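Local coordinates for protein NAD-dependent dehydrogenase (Rhizobium meliloti, PDB 4Z0P) that reduces glyoxylate and hydroxypyruvate with NADPH as the hydride donor, as a two-chain member of the D-2-hydroxyacid dehydrogenase family, at residues 119-122 and 123-126; 273-276 and 277-280; 108-111 and 112-115; 264-267 and 268-272. One frame throughout, in Å; residues are numbered along the deposited sequence.

Interaction 1: residues 119-122 and 123-126. With OXD (oxalic acid), chain D.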
loop_
_atom_site.group_PDB
_atom_site.type_symbol
_atom_site.label_atom_id
_atom_site.label_comp_id
_atom_site.label_asym_id
_atom_site.label_seq_id
_atom_site.Cartn_x
_atom_site.Cartn_y
_atom_site.Cartn_z
ATOM N N ARG A 119 12.239 -3.547 2.723
ATOM C CA ARG A 119 13.293 -4.554 2.910
ATOM C C ARG A 119 14.466 -4.056 3.773
ATOM O O ARG A 119 14.969 -4.806 4.611
ATOM C CB ARG A 119 13.740 -5.193 1.595
ATOM C CG ARG A 119 12.751 -6.280 1.121
ATOM C CD ARG A 119 12.912 -7.630 1.850
ATOM N NE ARG A 119 11.960 -8.679 1.434
ATOM C CZ ARG A 119 12.038 -9.357 0.282
ATOM N NH1 ARG A 119 13.001 -9.095 -0.579
ATOM N NH2 ARG A 119 11.153 -10.299 -0.010
ATOM N N ALA A 120 14.849 -2.799 3.617
ATOM C CA ALA A 120 15.866 -2.197 4.489
ATOM C C ALA A 120 15.456 -2.198 5.951
ATOM O O ALA A 120 16.241 -2.568 6.815
ATOM C CB ALA A 120 16.217 -0.797 4.028
ATOM N N TYR A 121 14.211 -1.796 6.228
ATOM C CA TYR A 121 13.712 -1.790 7.591
ATOM C C TYR A 121 13.557 -3.197 8.147
ATOM O O TYR A 121 13.804 -3.421 9.321
ATOM C CB TYR A 121 12.418 -0.981 7.714
ATOM C CG TYR A 121 12.636 0.505 7.683
ATOM C CD1 TYR A 121 13.388 1.148 8.664
ATOM C CD2 TYR A 121 12.052 1.292 6.703
ATOM C CE1 TYR A 121 13.563 2.535 8.667
ATOM C CE2 TYR A 121 12.254 2.667 6.680
ATOM C CZ TYR A 121 12.984 3.281 7.679
ATOM O OH TYR A 121 13.142 4.652 7.682
ATOM N N GLU A 122 13.213 -4.167 7.286
ATOM C CA GLU A 122 13.171 -5.566 7.741
ATOM C C GLU A 122 14.564 -6.101 8.050
ATOM O O GLU A 122 14.731 -6.850 9.017
ATOM C CB GLU A 122 12.482 -6.471 6.726
ATOM C CG GLU A 122 10.983 -6.222 6.592
ATOM C CD GLU A 122 10.233 -6.602 7.846
ATOM O OE1 GLU A 122 10.356 -7.756 8.255
ATOM O OE2 GLU A 122 9.567 -5.739 8.451
ATOM N N ALA A 123 15.560 -5.703 7.257
ATOM C CA ALA A 123 16.951 -6.123 7.513
ATOM C C ALA A 123 17.447 -5.531 8.835
ATOM O O ALA A 123 18.116 -6.199 9.629
ATOM C CB ALA A 123 17.863 -5.726 6.360
ATOM N N LEU A 124 17.085 -4.283 9.082
ATOM C CA LEU A 124 17.400 -3.640 10.372
ATOM C C LEU A 124 16.712 -4.363 11.527
ATOM O O LEU A 124 17.355 -4.684 12.544
ATOM C CB LEU A 124 17.023 -2.174 10.347
ATOM C CG LEU A 124 17.913 -1.286 9.476
ATOM C CD1 LEU A 124 17.201 0.015 9.143
ATOM C CD2 LEU A 124 19.265 -1.008 10.152
ATOM N N ALA A 125 15.437 -4.696 11.349
ATOM C CA ALA A 125 14.703 -5.413 12.383
ATOM C C ALA A 125 15.324 -6.786 12.691
ATOM O O ALA A 125 15.402 -7.183 13.854
ATOM C CB ALA A 125 13.236 -5.547 12.006
ATOM N N LYS A 126 15.793 -7.493 11.664
ATOM C CA LYS A 126 16.467 -8.775 11.855
ATOM C C LYS A 126 17.706 -8.642 12.757
ATOM O O LYS A 126 18.017 -9.544 13.517
ATOM C CB LYS A 126 16.847 -9.385 10.495
ATOM C CG LYS A 126 17.244 -10.842 10.555
ATOM C CD LYS A 126 17.172 -11.499 9.179
ATOM C CE LYS A 126 17.107 -13.019 9.273
ATOM N NZ LYS A 126 18.418 -13.627 9.621
HETATM C C1 OXD D . 8.735 -9.230 5.243
HETATM C C2 OXD D . 9.623 -8.900 4.142
HETATM O O3 OXD D . 8.853 -10.331 5.810
HETATM O O4 OXD D . 9.145 -8.357 3.130
HETATM O O5 OXD D . 7.874 -8.394 5.583
HETATM O O6 OXD D . 10.835 -9.166 4.233
#
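Arg119 NE points between two oxygens of one oxalate carboxylate, reaching OXD O6 at 3.1 Å and, more weakly, OXD O4 at 3.3 Å. The guanidinium meets this group with its edge, OXD C2 lying in its plane, and the bend at chi2 (-79°) swings NE round to it. NH1 is held by the carbonyls of Pro276 and Val278, which helps fix the rotation of the flat group, and NH2 forms a salt bridge with Glu122 of the second subunit. Glu122 folds back in a similar way (chi2 -67°), leaving OE1 3.7 Å from OXD O5 and salt-bridged to Arg119 NH2 of the second subunit. Ala123 N donates to Arg119 O at 2.9 Å, the first of four consecutive i to i+4 bonds that make residues 119-126 one stretch of helix 118-126; the last runs from Lys126 N to Glu122 O. On another side of the helix, Tyr121 CD1 packs against Leu124 CD1 at 4.0 Å, while the phenol OH is bonded to Leu133 N. The same oxalate is bound by His118 of both subunits and by Arg119 of the second, so this pocket lies at the dimer interface, apart from the oxalate beside Arg235 and His283. Arginine and histidine donors from two chains probably offset the negative charge gathered where oxalate and the Glu122 carboxylates come close.

Interaction 2: residues 273-276 and 277-280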
loop_
_atom_site.group_PDB
_atom_site.type_symbol
_atom_site.label_atom_id
_atom_site.label_comp_id
_atom_site.label_asym_id
_atom_site.label_seq_id
_atom_site.Cartn_x
_atom_site.Cartn_y
_atom_site.Cartn_z
ATOM N N TRP A 273 13.611 -16.544 -5.101
ATOM C CA TRP A 273 13.066 -16.770 -3.769
ATOM C C TRP A 273 13.886 -16.112 -2.662
ATOM O O TRP A 273 13.323 -15.696 -1.649
ATOM C CB TRP A 273 12.947 -18.253 -3.466
ATOM C CG TRP A 273 12.057 -19.075 -4.387
ATOM C CD1 TRP A 273 12.459 -20.007 -5.298
ATOM C CD2 TRP A 273 10.627 -19.083 -4.421
ATOM N NE1 TRP A 273 11.380 -20.585 -5.899
ATOM C CE2 TRP A 273 10.234 -20.043 -5.388
ATOM C CE3 TRP A 273 9.641 -18.375 -3.741
ATOM C CZ2 TRP A 273 8.907 -20.307 -5.677
ATOM C CZ3 TRP A 273 8.303 -18.655 -4.022
ATOM C CH2 TRP A 273 7.945 -19.604 -4.975
ATOM N N ASP A 274 15.204 -16.089 -2.822
ATOM C CA ASP A 274 16.126 -15.656 -1.763
ATOM C C ASP A 274 16.755 -14.287 -1.987
ATOM O O ASP A 274 17.640 -13.911 -1.224
ATOM C CB ASP A 274 17.280 -16.659 -1.628
ATOM C CG ASP A 274 16.843 -18.025 -1.118
ATOM O OD1 ASP A 274 15.863 -18.124 -0.362
ATOM O OD2 ASP A 274 17.535 -19.008 -1.460
ATOM N N MET A 275 16.329 -13.530 -2.995
ATOM C CA MET A 275 17.029 -12.298 -3.255
ATOM C C MET A 275 16.552 -11.173 -2.393
ATOM O O MET A 275 15.362 -11.032 -2.167
ATOM C CB MET A 275 16.961 -11.965 -4.696
ATOM C CG MET A 275 17.962 -12.833 -5.389
ATOM S SD MET A 275 17.627 -12.706 -7.100
ATOM C CE MET A 275 18.571 -11.219 -7.444
ATOM N N PRO A 276 17.513 -10.374 -1.886
ATOM C CA PRO A 276 17.157 -9.446 -0.821
ATOM C C PRO A 276 16.203 -8.307 -1.216
ATOM O O PRO A 276 15.494 -7.796 -0.350
ATOM C CB PRO A 276 18.516 -8.922 -0.347
ATOM C CG PRO A 276 19.425 -9.056 -1.524
ATOM C CD PRO A 276 18.947 -10.281 -2.257
ATOM N N ASN A 277 16.155 -7.918 -2.489
ATOM C CA ASN A 277 15.239 -6.838 -2.889
ATOM C C ASN A 277 14.244 -7.290 -3.959
ATOM O O ASN A 277 13.788 -6.466 -4.744
ATOM C CB ASN A 277 16.013 -5.592 -3.334
ATOM C CG ASN A 277 16.824 -4.972 -2.209
ATOM O OD1 ASN A 277 16.269 -4.604 -1.169
ATOM N ND2 ASN A 277 18.144 -4.845 -2.406
ATOM N N VAL A 278 13.874 -8.571 -3.933
ATOM C CA VAL A 278 12.819 -9.117 -4.777
ATOM C C VAL A 278 11.690 -9.649 -3.940
ATOM O O VAL A 278 11.912 -10.441 -3.016
ATOM C CB VAL A 278 13.303 -10.257 -5.704
ATOM C CG1 VAL A 278 12.157 -10.725 -6.587
ATOM C CG2 VAL A 278 14.447 -9.765 -6.585
ATOM N N TYR A 279 10.472 -9.214 -4.265
ATOM C CA TYR A 279 9.259 -9.759 -3.675
ATOM C C TYR A 279 8.604 -10.728 -4.629
ATOM O O TYR A 279 8.255 -10.348 -5.742
ATOM C CB TYR A 279 8.245 -8.675 -3.386
ATOM C CG TYR A 279 8.692 -7.669 -2.367
ATOM C CD1 TYR A 279 8.723 -7.991 -1.024
ATOM C CD2 TYR A 279 9.150 -6.430 -2.746
ATOM C CE1 TYR A 279 9.109 -7.069 -0.074
ATOM C CE2 TYR A 279 9.579 -5.485 -1.812
ATOM C CZ TYR A 279 9.563 -5.809 -0.468
ATOM O OH TYR A 279 9.946 -4.882 0.450
ATOM N N VAL A 280 8.448 -11.974 -4.214
ATOM C CA VAL A 280 7.814 -12.998 -5.065
ATOM C C VAL A 280 6.415 -13.311 -4.536
ATOM O O VAL A 280 6.255 -13.632 -3.358
ATOM C CB VAL A 280 8.637 -14.320 -5.063
ATOM C CG1 VAL A 280 7.905 -15.467 -5.750
ATOM C CG2 VAL A 280 10.001 -14.085 -5.684
#
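Trp273 and Val280 cross at about a right angle: the six-membered side of the indole comes in obliquely, and its CZ3 rests 3.6 Å from Val280 CG1. With CG1 anti to the backbone N (chi1 171°), the valine puts that methyl against the indole. Nearer the bend, Met275 and Val278 meet closer to their backbones, Met275 CB against Val278 CG2 at 3.8 Å. The two halves run almost antiparallel, 159° apart, because the chain doubles back through Pro276 and Asn277; Val278 N spans the turn to Met275 O with a weak bond of 3.4 Å, though a straight one (167°). This bend leads into strand 278-280, the last strand at one edge of the seven-stranded parallel sheet of the Rossmann-type nucleotide-binding domain, bonded through its backbone to strand 255-258. Between the two valines, Tyr279 projects away from Trp273 and Met275, forming a cation-pi contact with Arg119, an edge-to-face contact with His114 and touching the oxalate of the dimer interface. Met275 and Val278 lean on helix 241-250. The indole NE1 of Trp273 is bonded to the carbonyl O of Ser267, and its ring stacks with His128 of the second subunit.

Interaction 3: residues 108-111 and 112-115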
loop_
_atom_site.group_PDB
_atom_site.type_symbol
_atom_site.label_atom_id
_atom_site.label_comp_id
_atom_site.label_asym_id
_atom_site.label_seq_id
_atom_site.Cartn_x
_atom_site.Cartn_y
_atom_site.Cartn_z
ATOM N N MET A 108 -0.388 -1.046 -5.730
ATOM C CA MET A 108 -0.177 -0.055 -4.670
ATOM C C MET A 108 0.738 -0.623 -3.603
ATOM O O MET A 108 1.658 0.070 -3.140
ATOM C CB MET A 108 -1.518 0.329 -4.044
ATOM C CG MET A 108 -1.428 1.363 -2.910
ATOM S SD MET A 108 -0.807 2.978 -3.460
ATOM C CE MET A 108 -2.186 3.460 -4.508
ATOM N N MET A 109 0.507 -1.874 -3.202
ATOM C CA MET A 109 1.364 -2.477 -2.169
ATOM C C MET A 109 2.823 -2.503 -2.610
ATOM O O MET A 109 3.714 -2.165 -1.826
ATOM C CB MET A 109 0.900 -3.872 -1.801
ATOM C CG MET A 109 1.667 -4.433 -0.626
ATOM S SD MET A 109 0.944 -5.989 -0.029
ATOM C CE MET A 109 1.330 -6.991 -1.386
ATOM N N GLN A 110 3.077 -2.904 -3.858
ATOM C CA GLN A 110 4.474 -2.975 -4.304
ATOM C C GLN A 110 5.100 -1.590 -4.346
ATOM O O GLN A 110 6.250 -1.404 -3.945
ATOM C CB GLN A 110 4.608 -3.577 -5.695
ATOM C CG GLN A 110 3.956 -4.927 -5.889
ATOM C CD GLN A 110 4.161 -5.877 -4.745
ATOM O OE1 GLN A 110 5.286 -6.092 -4.280
ATOM N NE2 GLN A 110 3.064 -6.465 -4.267
ATOM N N CYS A 111 4.372 -0.618 -4.888
ATOM C CA CYS A 111 4.945 0.736 -4.964
ATOM C C CYS A 111 5.253 1.277 -3.548
ATOM O O CYS A 111 6.262 1.952 -3.357
ATOM C CB CYS A 111 4.031 1.688 -5.735
ATOM S SG CYS A 111 3.970 1.255 -7.512
ATOM N N LEU A 112 4.388 1.004 -2.568
ATOM C CA LEU A 112 4.655 1.427 -1.201
ATOM C C LEU A 112 5.795 0.666 -0.546
ATOM O O LEU A 112 6.649 1.292 0.135
ATOM C CB LEU A 112 3.391 1.378 -0.352
ATOM C CG LEU A 112 2.304 2.376 -0.739
ATOM C CD1 LEU A 112 1.012 2.092 0.024
ATOM C CD2 LEU A 112 2.740 3.823 -0.563
ATOM N N LEU A 113 5.858 -0.643 -0.764
ATOM C CA LEU A 113 6.958 -1.459 -0.209
ATOM C C LEU A 113 8.303 -0.935 -0.691
ATOM O O LEU A 113 9.250 -0.820 0.091
ATOM C CB LEU A 113 6.800 -2.922 -0.607
ATOM C CG LEU A 113 5.745 -3.775 0.120
ATOM C CD1 LEU A 113 5.621 -5.104 -0.614
ATOM C CD2 LEU A 113 6.197 -4.000 1.541
ATOM N N HIS A 114 8.403 -0.622 -1.981
ATOM C CA HIS A 114 9.651 -0.073 -2.519
ATOM C C HIS A 114 9.906 1.372 -2.071
ATOM O O HIS A 114 11.006 1.700 -1.618
ATOM C CB HIS A 114 9.686 -0.235 -4.030
ATOM C CG HIS A 114 9.815 -1.662 -4.446
ATOM N ND1 HIS A 114 10.978 -2.395 -4.311
ATOM C CD2 HIS A 114 8.913 -2.497 -4.998
ATOM C CE1 HIS A 114 10.781 -3.618 -4.764
ATOM N NE2 HIS A 114 9.537 -3.706 -5.188
ATOM N N LEU A 115 8.884 2.220 -2.118
ATOM C CA LEU A 115 9.028 3.613 -1.678
ATOM C C LEU A 115 9.489 3.692 -0.242
ATOM O O LEU A 115 10.399 4.451 0.095
ATOM C CB LEU A 115 7.714 4.361 -1.792
ATOM C CG LEU A 115 7.657 5.795 -1.211
ATOM C CD1 LEU A 115 8.542 6.724 -2.041
ATOM C CD2 LEU A 115 6.217 6.274 -1.115
#
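Met108 comes within 3.9 Å of Leu112 CD1 through its CG, the two side chains slanting across each other; the bend at chi2 (64°) also brings SD near the same methyl. Its carbonyl O receives Leu112 N, opening a run of regular alpha-helical i to i+4 bonds through Leu115. Met109 behaves differently. Extended as far as CG and SD (chi1 -173°), it lies beside Leu113 and points the same way, with Met109 CG 4.0 Å from Leu113 CD1. Met109 O, besides accepting Leu113 N at 2.8 Å, lies 3.2 Å from Leu113 CG. Gln110 bends at chi2 so that its amide lies alongside Leu113, again pointing the same way, OE1 standing 3.8 Å from Leu113 CD1. Both ends of this buried amide are satisfied, NE2 by Trp106 O one turn earlier and OE1 by Ser257 OG. The carbonyl O of Gln110 takes the nearly straight bond from His114 N (168°), and His114 CD2 lies 3.1 Å from that same oxygen; the imidazole NE2 is bonded to Ser257 OG, so Gln110 and His114 share one serine hydroxyl. Cys111 closes the row, its carbonyl O bonded to Leu115 N at 2.9 Å. Helix 97-115 thus sits with Gln110, Cys111 and His114 on strand 229-232 and with Met108 and Cys111 against helix 150-161, while Met108, Leu112 and Leu113 pack on Leu112, Met108 and Leu113 of the second subunit's copy of the helix.

Interaction 4: residues 264-267 and 268-272; sequences EPLS and PESRF
Leu266 reaches over Ser270 with the whole of its branched end. From CB the chain leaves with CG anti to the backbone N (chi1 -180°), which carries it toward the part of the loop after the turn; CG then lies 3.7 Å from Ser270 CB. Of the two methyls, CD1 rests 3.5 Å from Ser270 OG and near the edge of the Phe272 ring, close to its plane. CD2 turns instead to the root of that side chain, 4.2 Å from Phe272 CB. Ser270 is held in place for this by a type I beta turn from Ser267: Ser270 N donates to Ser267 O at 3.0 Å, approaching from above the carbonyl plane. Ser267 braces the same turn with its side chain, OG accepting from Glu269 N at 3.0 Å. The hydroxyl of Ser270 accepts from Phe272 N at 3.1 Å in an ST turn, so two serines three residues apart use their oxygens to shape the loop. Ahead of the turn, Glu264 is bonded to His283 of the active-site oxalate pocket, consistent with the histidine-glutamate pair of this family. The loop joins strand 255-258 to strand 278-280; Phe272 packs on Ile244 and Leu245 of helix 241-250, Arg271 pairs with Asp249, and Trp130 of the second subunit covers Leu266.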
loop_
_atom_site.group_PDB
_atom_site.type_symbol
_atom_site.label_atom_id
_atom_site.label_comp_id
_atom_site.label_asym_id
_atom_site.label_seq_id
_atom_site.Cartn_x
_atom_site.Cartn_y
_atom_site.Cartn_z
ATOM N N GLU A 264 5.805 -21.115 -14.782
ATOM C CA GLU A 264 5.097 -21.203 -13.508
ATOM C C GLU A 264 4.592 -22.633 -13.327
ATOM O O GLU A 264 4.258 -23.281 -14.328
ATOM C CB GLU A 264 3.892 -20.253 -13.473
ATOM C CG GLU A 264 4.290 -18.799 -13.600
ATOM C CD GLU A 264 3.121 -17.827 -13.640
ATOM O OE1 GLU A 264 1.940 -18.216 -13.490
ATOM O OE2 GLU A 264 3.404 -16.637 -13.818
ATOM N N PRO A 265 4.557 -23.148 -12.104
ATOM C CA PRO A 265 5.047 -22.469 -10.895
ATOM C C PRO A 265 6.545 -22.268 -10.922
ATOM O O PRO A 265 7.271 -23.054 -11.546
ATOM C CB PRO A 265 4.671 -23.419 -9.774
ATOM C CG PRO A 265 4.459 -24.734 -10.406
ATOM C CD PRO A 265 3.978 -24.470 -11.798
ATOM N N LEU A 266 7.005 -21.221 -10.254
ATOM C CA LEU A 266 8.410 -20.881 -10.250
ATOM C C LEU A 266 9.213 -22.024 -9.655
ATOM O O LEU A 266 8.880 -22.512 -8.568
ATOM C CB LEU A 266 8.650 -19.606 -9.464
ATOM C CG LEU A 266 10.099 -19.117 -9.372
ATOM C CD1 LEU A 266 10.700 -18.790 -10.729
ATOM C CD2 LEU A 266 10.109 -17.917 -8.449
ATOM N N SER A 267 10.271 -22.431 -10.355
ATOM C CA SER A 267 11.110 -23.518 -9.891
ATOM C C SER A 267 11.570 -23.304 -8.450
ATOM O O SER A 267 11.987 -22.198 -8.099
ATOM C CB SER A 267 12.369 -23.621 -10.741
ATOM O OG SER A 267 13.231 -24.600 -10.206
ATOM N N PRO A 268 11.560 -24.360 -7.628
ATOM C CA PRO A 268 12.176 -24.230 -6.302
ATOM C C PRO A 268 13.652 -23.868 -6.329
ATOM O O PRO A 268 14.165 -23.396 -5.318
ATOM C CB PRO A 268 11.987 -25.607 -5.668
ATOM C CG PRO A 268 10.927 -26.280 -6.472
ATOM C CD PRO A 268 10.942 -25.683 -7.831
ATOM N N GLU A 269 14.326 -24.097 -7.462
ATOM C CA GLU A 269 15.753 -23.791 -7.579
ATOM C C GLU A 269 16.017 -22.335 -8.015
ATOM O O GLU A 269 17.165 -21.911 -8.118
ATOM C CB GLU A 269 16.407 -24.781 -8.551
ATOM C CG GLU A 269 16.116 -26.241 -8.220
ATOM C CD GLU A 269 16.445 -26.601 -6.788
ATOM O OE1 GLU A 269 17.512 -26.167 -6.302
ATOM O OE2 GLU A 269 15.645 -27.321 -6.144
ATOM N N SER A 270 14.958 -21.553 -8.254
ATOM C CA SER A 270 15.123 -20.164 -8.718
ATOM C C SER A 270 15.846 -19.315 -7.691
ATOM O O SER A 270 15.582 -19.408 -6.504
ATOM C CB SER A 270 13.767 -19.508 -9.043
ATOM O OG SER A 270 13.932 -18.158 -9.468
ATOM N N ARG A 271 16.742 -18.456 -8.165
ATOM C CA ARG A 271 17.344 -17.453 -7.301
ATOM C C ARG A 271 16.348 -16.438 -6.739
ATOM O O ARG A 271 16.638 -15.826 -5.716
ATOM C CB ARG A 271 18.445 -16.708 -8.050
ATOM C CG ARG A 271 19.678 -17.575 -8.316
ATOM C CD ARG A 271 20.770 -16.728 -8.955
ATOM N NE ARG A 271 21.150 -15.641 -8.051
ATOM C CZ ARG A 271 21.666 -14.466 -8.415
ATOM N NH1 ARG A 271 21.867 -14.175 -9.689
ATOM N NH2 ARG A 271 21.975 -13.575 -7.477
ATOM N N PHE A 272 15.204 -16.248 -7.390
ATOM C CA PHE A 272 14.312 -15.156 -7.004
ATOM C C PHE A 272 13.794 -15.309 -5.572
ATOM O O PHE A 272 13.552 -14.315 -4.912
ATOM C CB PHE A 272 13.135 -15.008 -7.953
ATOM C CG PHE A 272 13.483 -14.445 -9.298
ATOM C CD1 PHE A 272 14.089 -13.190 -9.413
ATOM C CD2 PHE A 272 13.164 -15.128 -10.440
ATOM C CE1 PHE A 272 14.368 -12.663 -10.639
ATOM C CE2 PHE A 272 13.463 -14.619 -11.689
ATOM C CZ PHE A 272 14.087 -13.389 -11.787
#

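Overall arrangement
All four interactions lie in the nucleotide-binding domain and touch the second subunit, but at different depths. Interaction 3 is the core one, buried and mostly apolar with Gln110 and His114 as polar members, on the helix that precedes the one carrying interaction 1; interactions 1, 2 and 4 are only partly buried. Interactions 2 and 4 belong to one connection between two sheet strands, where turns replace helical bonding, aided in interaction 4 by serine hydroxyls. Interaction 1 is the charged one. Interaction 2 touches the other three: Tyr279 lies against residues 108-115, Arg119 on the carbonyls of Pro276 and Val278, and Trp273 against 266-268. Interactions 3 and 4 remain separate, about 11 Å apart at their nearest atoms.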